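Local coordinates for protein laminarinase (PDB 6JIA) that probably hydrolyses the beta-1,3-glucosidic bonds of laminarin, as a family 16 glycoside hydrolase with a concanavalin-like beta-sandwich fold, at residues P97-L102 with I117-H122; S91-W96 with V123-Q128. All coordinates share one frame; numbering follows the deposited sequence.

Overall arrangement
Strand 95-103 serves both contacts. The chain first passes 91-96, a turn leading into this strand, and then 97-102 along it. After helix 106-109 it returns antiparallel as 117-122, so that contact 1 closes an inner loop of 14 residues. It continues directly into 123-128, which packs back against 91-96; contact 2 thereby closes a longer loop of 26 residues with contact 1 nested inside. Contact 1 lies near the centre of the chain and carries the sugar-binding face, while contact 2 holds the loop at the end of the same strand pair. Their centres are about 14 Å apart. E121 OE2 and W96 NE1, 3.0 Å apart in a probable hydrogen bond, link them beside the bound glucose.

Contact 1: P97-L102 with I117-H122; sequences PAFWML and IDIMEH. With GLC (alpha-D-glucopyranose), chain B.
A classic beta bulge, in which F99 faces both I119 and M120, shapes this part of the glucan-binding cleft. F99 N bonds almost straight to M120 O (2.8 Å, 173°), in the plane of that carbonyl. F99 O receives M120 N at 2.9 Å and, weakly, I119 N. Beyond the bulge I117 N bonds to M101 O, approaching from above the carbonyl plane. The extra residue puts D118 and E121 on the same face as A98 and W100, and there the sugar lies. W100 CG sits between the backbone N and carbonyl carbon (chi1 57°), standing the indole up from the sheet; GLC C5 rests 3.3 Å above its plane, offset toward the rim. The D118 carboxylate runs alongside with its plane only 6° from that of the indole, and D118 OD1 accepts a bond from GLC O1 at 2.8 Å. E121 OE2 takes GLC O6 at 2.8 Å, while the small A98 lets this hydroxymethyl group lie close over the strand. N202 OD1 fixes W100 NE1; an alanine in place of W100 would probably strip the glucose of its flat platform and leave N202 without this partner. On the face away from the sugar lies the F99 ring; the branched I119, at the bulge corner, puts CD1 over one side of it, 4.0 Å from its centroid, and strand 81-88 adds V83, A85 and I87 around the ring. I117-E121 correspond to the later part of the Glu-x-Asp-x-x-Glu motif of bulge-containing family 16 laminarinases, whose equivalents of D118 and E121 probably belong to the catalytic strand.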
loop_
_atom_site.group_PDB
_atom_site.type_symbol
_atom_site.label_atom_id
_atom_site.label_comp_id
_atom_site.label_asym_id
_atom_site.label_seq_id
_atom_site.Cartn_x
_atom_site.Cartn_y
_atom_site.Cartn_z
ATOM N N PRO A 97 7.675 -1.740 2.327
ATOM C CA PRO A 97 6.294 -2.226 2.434
ATOM C C PRO A 97 5.295 -1.097 2.161
ATOM O O PRO A 97 5.635 0.091 2.434
ATOM C CB PRO A 97 6.147 -2.691 3.888
ATOM C CG PRO A 97 7.409 -2.243 4.624
ATOM C CD PRO A 97 8.334 -1.597 3.627
ATOM N N ALA A 98 4.115 -1.450 1.630
ATOM C CA ALA A 98 3.081 -0.455 1.332
ATOM C C ALA A 98 1.696 -1.062 1.487
ATOM O O ALA A 98 1.477 -2.255 1.194
ATOM C CB ALA A 98 3.311 0.122 -0.044
ATOM N N PHE A 99 0.800 -0.204 1.947
ATOM C CA PHE A 99 -0.652 -0.420 2.020
ATOM C C PHE A 99 -1.279 0.799 1.347
ATOM O O PHE A 99 -1.113 1.916 1.854
ATOM C CB PHE A 99 -1.070 -0.611 3.480
ATOM C CG PHE A 99 -2.560 -0.582 3.722
ATOM C CD1 PHE A 99 -3.425 -1.286 2.912
ATOM C CD2 PHE A 99 -3.093 0.098 4.801
ATOM C CE1 PHE A 99 -4.797 -1.340 3.182
ATOM C CE2 PHE A 99 -4.470 0.075 5.051
ATOM C CZ PHE A 99 -5.317 -0.630 4.238
ATOM N N TRP A 100 -1.893 0.598 0.189
ATOM C CA TRP A 100 -2.261 1.705 -0.719
ATOM C C TRP A 100 -3.446 1.351 -1.606
ATOM O O TRP A 100 -4.020 0.234 -1.523
ATOM C CB TRP A 100 -1.048 2.136 -1.530
ATOM C CG TRP A 100 -0.359 1.096 -2.357
ATOM C CD1 TRP A 100 0.259 -0.060 -1.943
ATOM C CD2 TRP A 100 -0.069 1.216 -3.755
ATOM N NE1 TRP A 100 0.867 -0.680 -2.995
ATOM C CE2 TRP A 100 0.720 0.098 -4.112
ATOM C CE3 TRP A 100 -0.316 2.200 -4.708
ATOM C CZ2 TRP A 100 1.211 -0.073 -5.412
ATOM C CZ3 TRP A 100 0.139 2.010 -5.999
ATOM C CH2 TRP A 100 0.896 0.893 -6.338
ATOM N N MET A 101 -3.818 2.324 -2.395
ATOM C CA MET A 101 -5.008 2.261 -3.261
ATOM C C MET A 101 -4.672 2.912 -4.602
ATOM O O MET A 101 -3.883 3.832 -4.602
ATOM C CB MET A 101 -6.153 2.996 -2.565
ATOM C CG MET A 101 -6.502 2.449 -1.184
ATOM S SD MET A 101 -8.086 3.234 -0.611
ATOM C CE MET A 101 -9.235 2.181 -1.477
ATOM N N LEU A 102 -5.304 2.440 -5.665
ATOM C CA LEU A 102 -5.238 2.957 -7.056
ATOM C C LEU A 102 -6.665 3.128 -7.579
ATOM O O LEU A 102 -7.523 2.263 -7.311
ATOM C CB LEU A 102 -4.469 1.977 -7.934
ATOM C CG LEU A 102 -2.947 1.999 -7.826
ATOM C CD1 LEU A 102 -2.356 0.808 -8.628
ATOM C CD2 LEU A 102 -2.383 3.324 -8.326
ATOM N N ILE A 117 -3.681 6.607 -3.372
ATOM C CA ILE A 117 -3.704 6.959 -1.934
ATOM C C ILE A 117 -2.829 5.940 -1.225
ATOM O O ILE A 117 -3.278 4.784 -1.125
ATOM C CB ILE A 117 -5.118 6.923 -1.338
ATOM C CG1 ILE A 117 -6.148 7.635 -2.228
ATOM C CG2 ILE A 117 -5.065 7.515 0.070
ATOM C CD1 ILE A 117 -7.584 7.395 -1.748
ATOM N N ASP A 118 -1.629 6.338 -0.809
ATOM C CA ASP A 118 -0.785 5.485 0.048
ATOM C C ASP A 118 -1.232 5.657 1.500
ATOM O O ASP A 118 -1.060 6.738 2.065
ATOM C CB ASP A 118 0.700 5.801 -0.095
ATOM C CG ASP A 118 1.240 5.358 -1.450
ATOM O OD1 ASP A 118 1.118 6.151 -2.362
ATOM O OD2 ASP A 118 1.791 4.186 -1.552
ATOM N N ILE A 119 -1.820 4.623 2.072
ATOM C CA ILE A 119 -2.296 4.665 3.473
ATOM C C ILE A 119 -1.127 4.471 4.432
ATOM O O ILE A 119 -1.082 5.137 5.503
ATOM C CB ILE A 119 -3.411 3.636 3.679
ATOM C CG1 ILE A 119 -4.588 3.881 2.722
ATOM C CG2 ILE A 119 -3.813 3.683 5.149
ATOM C CD1 ILE A 119 -5.558 2.731 2.618
ATOM N N MET A 120 -0.183 3.633 4.048
ATOM C CA MET A 120 1.057 3.408 4.823
ATOM C C MET A 120 2.132 3.078 3.813
ATOM O O MET A 120 1.907 2.153 2.994
ATOM C CB MET A 120 0.967 2.236 5.813
ATOM C CG MET A 120 2.146 2.055 6.693
ATOM S SD MET A 120 3.571 1.233 5.919
ATOM C CE MET A 120 2.877 -0.322 5.396
ATOM N N GLU A 121 3.242 3.794 3.917
ATOM C CA GLU A 121 4.530 3.342 3.362
ATOM C C GLU A 121 5.622 3.497 4.405
ATOM O O GLU A 121 5.599 4.423 5.195
ATOM C CB GLU A 121 4.926 4.124 2.116
ATOM C CG GLU A 121 4.019 3.863 0.946
ATOM C CD GLU A 121 4.441 4.662 -0.263
ATOM O OE1 GLU A 121 4.108 5.913 -0.287
ATOM O OE2 GLU A 121 5.232 4.101 -1.055
ATOM N N HIS A 122 6.610 2.636 4.311
ATOM C CA HIS A 122 7.814 2.717 5.156
ATOM C C HIS A 122 8.986 2.293 4.292
ATOM O O HIS A 122 8.772 1.405 3.430
ATOM C CB HIS A 122 7.647 1.813 6.380
ATOM C CG HIS A 122 8.844 1.779 7.263
ATOM N ND1 HIS A 122 9.806 0.802 7.158
ATOM C CD2 HIS A 122 9.258 2.613 8.232
ATOM C CE1 HIS A 122 10.773 1.033 8.044
ATOM N NE2 HIS A 122 10.464 2.138 8.717
HETATM C C1 GLC B . 3.079 5.051 -4.527
HETATM C C2 GLC B . 3.999 5.009 -5.737
HETATM C C3 GLC B . 3.985 3.681 -6.420
HETATM C C4 GLC B . 4.348 2.606 -5.443
HETATM C C5 GLC B . 3.278 2.616 -4.288
HETATM C C6 GLC B . 3.593 1.604 -3.166
HETATM O O1 GLC B . 1.699 5.082 -4.900
HETATM O O2 GLC B . 3.703 6.112 -6.532
HETATM O O3 GLC B . 4.931 3.713 -7.501
HETATM O O4 GLC B . 4.468 1.349 -6.085
HETATM O O5 GLC B . 3.412 3.939 -3.677
HETATM O O6 GLC B . 4.900 1.799 -2.605
#

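Contact 2: S91-W96 with V123-Q128; sequences SFMGSW and VNTEAQ. With GLC (alpha-D-glucopyranose), chain B.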
loop_
_atom_site.group_PDB
_atom_site.type_symbol
_atom_site.label_atom_id
_atom_site.label_comp_id
_atom_site.label_asym_id
_atom_site.label_seq_id
_atom_site.Cartn_x
_atom_site.Cartn_y
_atom_site.Cartn_z
ATOM N N SER A 91 11.929 -3.923 9.320
ATOM C CA SER A 91 12.687 -2.661 9.277
ATOM C C SER A 91 14.137 -3.048 8.974
ATOM O O SER A 91 14.770 -3.647 9.842
ATOM C CB SER A 91 12.574 -1.928 10.592
ATOM O OG SER A 91 13.358 -0.746 10.588
ATOM N N PHE A 92 14.576 -2.819 7.737
ATOM C CA PHE A 92 15.927 -3.192 7.254
ATOM C C PHE A 92 16.197 -2.427 5.973
ATOM O O PHE A 92 15.247 -1.961 5.278
ATOM C CB PHE A 92 16.050 -4.702 7.079
ATOM C CG PHE A 92 15.287 -5.275 5.921
ATOM C CD1 PHE A 92 15.798 -5.247 4.638
ATOM C CD2 PHE A 92 14.047 -5.840 6.117
ATOM C CE1 PHE A 92 15.090 -5.789 3.586
ATOM C CE2 PHE A 92 13.335 -6.387 5.066
ATOM C CZ PHE A 92 13.868 -6.378 3.805
ATOM N N MET A 93 17.479 -2.247 5.690
ATOM C CA MET A 93 17.940 -1.407 4.568
ATOM C C MET A 93 17.520 -2.094 3.266
ATOM O O MET A 93 17.774 -3.302 3.087
ATOM C CB MET A 93 19.465 -1.206 4.601
ATOM C CG MET A 93 19.970 -0.381 5.779
ATOM S SD MET A 93 19.149 1.231 5.986
ATOM C CE MET A 93 19.479 1.949 4.380
ATOM N N GLY A 94 16.769 -1.357 2.445
ATOM C CA GLY A 94 16.237 -1.862 1.177
ATOM C C GLY A 94 14.731 -2.112 1.215
ATOM O O GLY A 94 14.176 -2.325 0.148
ATOM N N SER A 95 14.109 -2.187 2.392
ATOM C CA SER A 95 12.727 -2.687 2.541
ATOM C C SER A 95 11.794 -1.568 2.118
ATOM O O SER A 95 12.112 -0.414 2.426
ATOM C CB SER A 95 12.427 -3.147 3.940
ATOM O OG SER A 95 12.607 -2.111 4.894
ATOM N N TRP A 96 10.638 -1.911 1.562
ATOM C CA TRP A 96 9.648 -0.875 1.152
ATOM C C TRP A 96 8.247 -1.478 1.133
ATOM O O TRP A 96 7.705 -1.825 0.091
ATOM C CB TRP A 96 10.099 -0.263 -0.169
ATOM C CG TRP A 96 9.202 0.826 -0.674
ATOM C CD1 TRP A 96 8.264 1.543 0.012
ATOM C CD2 TRP A 96 9.207 1.335 -2.003
ATOM N NE1 TRP A 96 7.667 2.453 -0.809
ATOM C CE2 TRP A 96 8.221 2.346 -2.055
ATOM C CE3 TRP A 96 9.961 1.048 -3.139
ATOM C CZ2 TRP A 96 7.986 3.071 -3.220
ATOM C CZ3 TRP A 96 9.712 1.760 -4.286
ATOM C CH2 TRP A 96 8.721 2.745 -4.327
ATOM N N VAL A 123 10.144 2.908 4.544
ATOM C CA VAL A 123 11.410 2.521 3.879
ATOM C C VAL A 123 12.493 2.270 4.911
ATOM O O VAL A 123 12.553 2.996 5.959
ATOM C CB VAL A 123 11.819 3.557 2.824
ATOM C CG1 VAL A 123 10.830 3.531 1.675
ATOM C CG2 VAL A 123 11.950 4.958 3.398
ATOM N N ASN A 124 13.361 1.321 4.576
ATOM C CA ASN A 124 14.660 1.167 5.257
ATOM C C ASN A 124 14.409 0.966 6.748
ATOM O O ASN A 124 13.585 0.058 7.101
ATOM C CB ASN A 124 15.575 2.333 4.879
ATOM C CG ASN A 124 15.869 2.365 3.394
ATOM O OD1 ASN A 124 16.024 1.314 2.776
ATOM N ND2 ASN A 124 15.894 3.556 2.821
ATOM N N THR A 125 15.129 1.678 7.613
ATOM C CA THR A 125 14.957 1.546 9.079
ATOM C C THR A 125 14.370 2.840 9.644
ATOM O O THR A 125 14.569 3.107 10.813
ATOM C CB THR A 125 16.282 1.155 9.736
ATOM O OG1 THR A 125 17.205 2.190 9.422
ATOM C CG2 THR A 125 16.779 -0.180 9.228
ATOM N N GLU A 126 13.626 3.614 8.860
ATOM C CA GLU A 126 13.083 4.894 9.377
ATOM C C GLU A 126 12.194 4.652 10.610
ATOM O O GLU A 126 11.460 3.697 10.638
ATOM C CB GLU A 126 12.331 5.656 8.289
ATOM C CG GLU A 126 13.261 6.184 7.229
ATOM C CD GLU A 126 12.600 7.069 6.213
ATOM O OE1 GLU A 126 11.369 7.334 6.355
ATOM O OE2 GLU A 126 13.316 7.496 5.278
ATOM N N ALA A 127 12.230 5.582 11.556
ATOM C CA ALA A 127 11.388 5.585 12.781
ATOM C C ALA A 127 10.114 6.392 12.511
ATOM O O ALA A 127 9.736 7.170 13.378
ATOM C CB ALA A 127 12.155 6.163 13.937
ATOM N N GLN A 128 9.562 6.293 11.303
ATOM C CA GLN A 128 8.325 7.035 10.901
ATOM C C GLN A 128 7.678 6.287 9.734
ATOM O O GLN A 128 8.376 5.501 9.108
ATOM C CB GLN A 128 8.671 8.467 10.483
ATOM C CG GLN A 128 9.732 8.506 9.392
ATOM C CD GLN A 128 10.038 9.876 8.839
ATOM O OE1 GLN A 128 9.476 10.874 9.269
ATOM N NE2 GLN A 128 10.910 9.925 7.848
HETATM C C1 GLC B . 3.079 5.051 -4.527
HETATM C C2 GLC B . 3.999 5.009 -5.737
HETATM C C3 GLC B . 3.985 3.681 -6.420
HETATM C C4 GLC B . 4.348 2.606 -5.443
HETATM C C5 GLC B . 3.278 2.616 -4.288
HETATM C C6 GLC B . 3.593 1.604 -3.166
HETATM O O1 GLC B . 1.699 5.082 -4.900
HETATM O O2 GLC B . 3.703 6.112 -6.532
HETATM O O3 GLC B . 4.931 3.713 -7.501
HETATM O O4 GLC B . 4.468 1.349 -6.085
HETATM O O5 GLC B . 3.412 3.939 -3.677
HETATM O O6 GLC B . 4.900 1.799 -2.605
#
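The backbones of S91-W96 and V123-Q128 meet turn against turn: a type II beta turn from F92 to S95 faces a type II' turn from V123 to E126, and N124 N bonds to S95 O at 3.0 Å. F92 N adds only a weak bond to N124 O. N124 is the central residue. Its CG lies anti to the carbonyl carbon, beside the backbone N (chi1 -62°), which carries OD1 across to G94 N; this bond is 2.8 Å long, nearly straight at 166°, and in the plane of the amide carbonyl. The other end of the amide is held too, because N124 ND2 bonds to P210 O, and so the flat group is fixed in rotation. N124 also adopts the positive phi needed at the second position of its turn, where asparagine is tolerated better than most residues. G94, third in the type II turn, suits its own positive phi, since a beta carbon there would jam against the preceding carbonyl. M93, bent at chi2 and chi3, folds its flexible thioether obliquely across N124, with M93 CE 3.8 Å from N124 CG. The small S95 closes its turn twice: OG uses a lone pair of F92 O at 2.7 Å, and the backbone N bonds to the same oxygen. S95 CB lies 3.5 Å above the centre of the F92 ring, which F219 meets edge-to-face. Nearer the sugar, V123 CG1 makes a CH-pi contact over one face of the five-membered ring of W96, 4.1 Å from its centroid, while W209 meets W96 at a steep angle. Paired beta turns thus join the loops flanking two antiparallel strands of a concanavalin-like sandwich, and W96 carries that packing to the wall of the carbohydrate cleft.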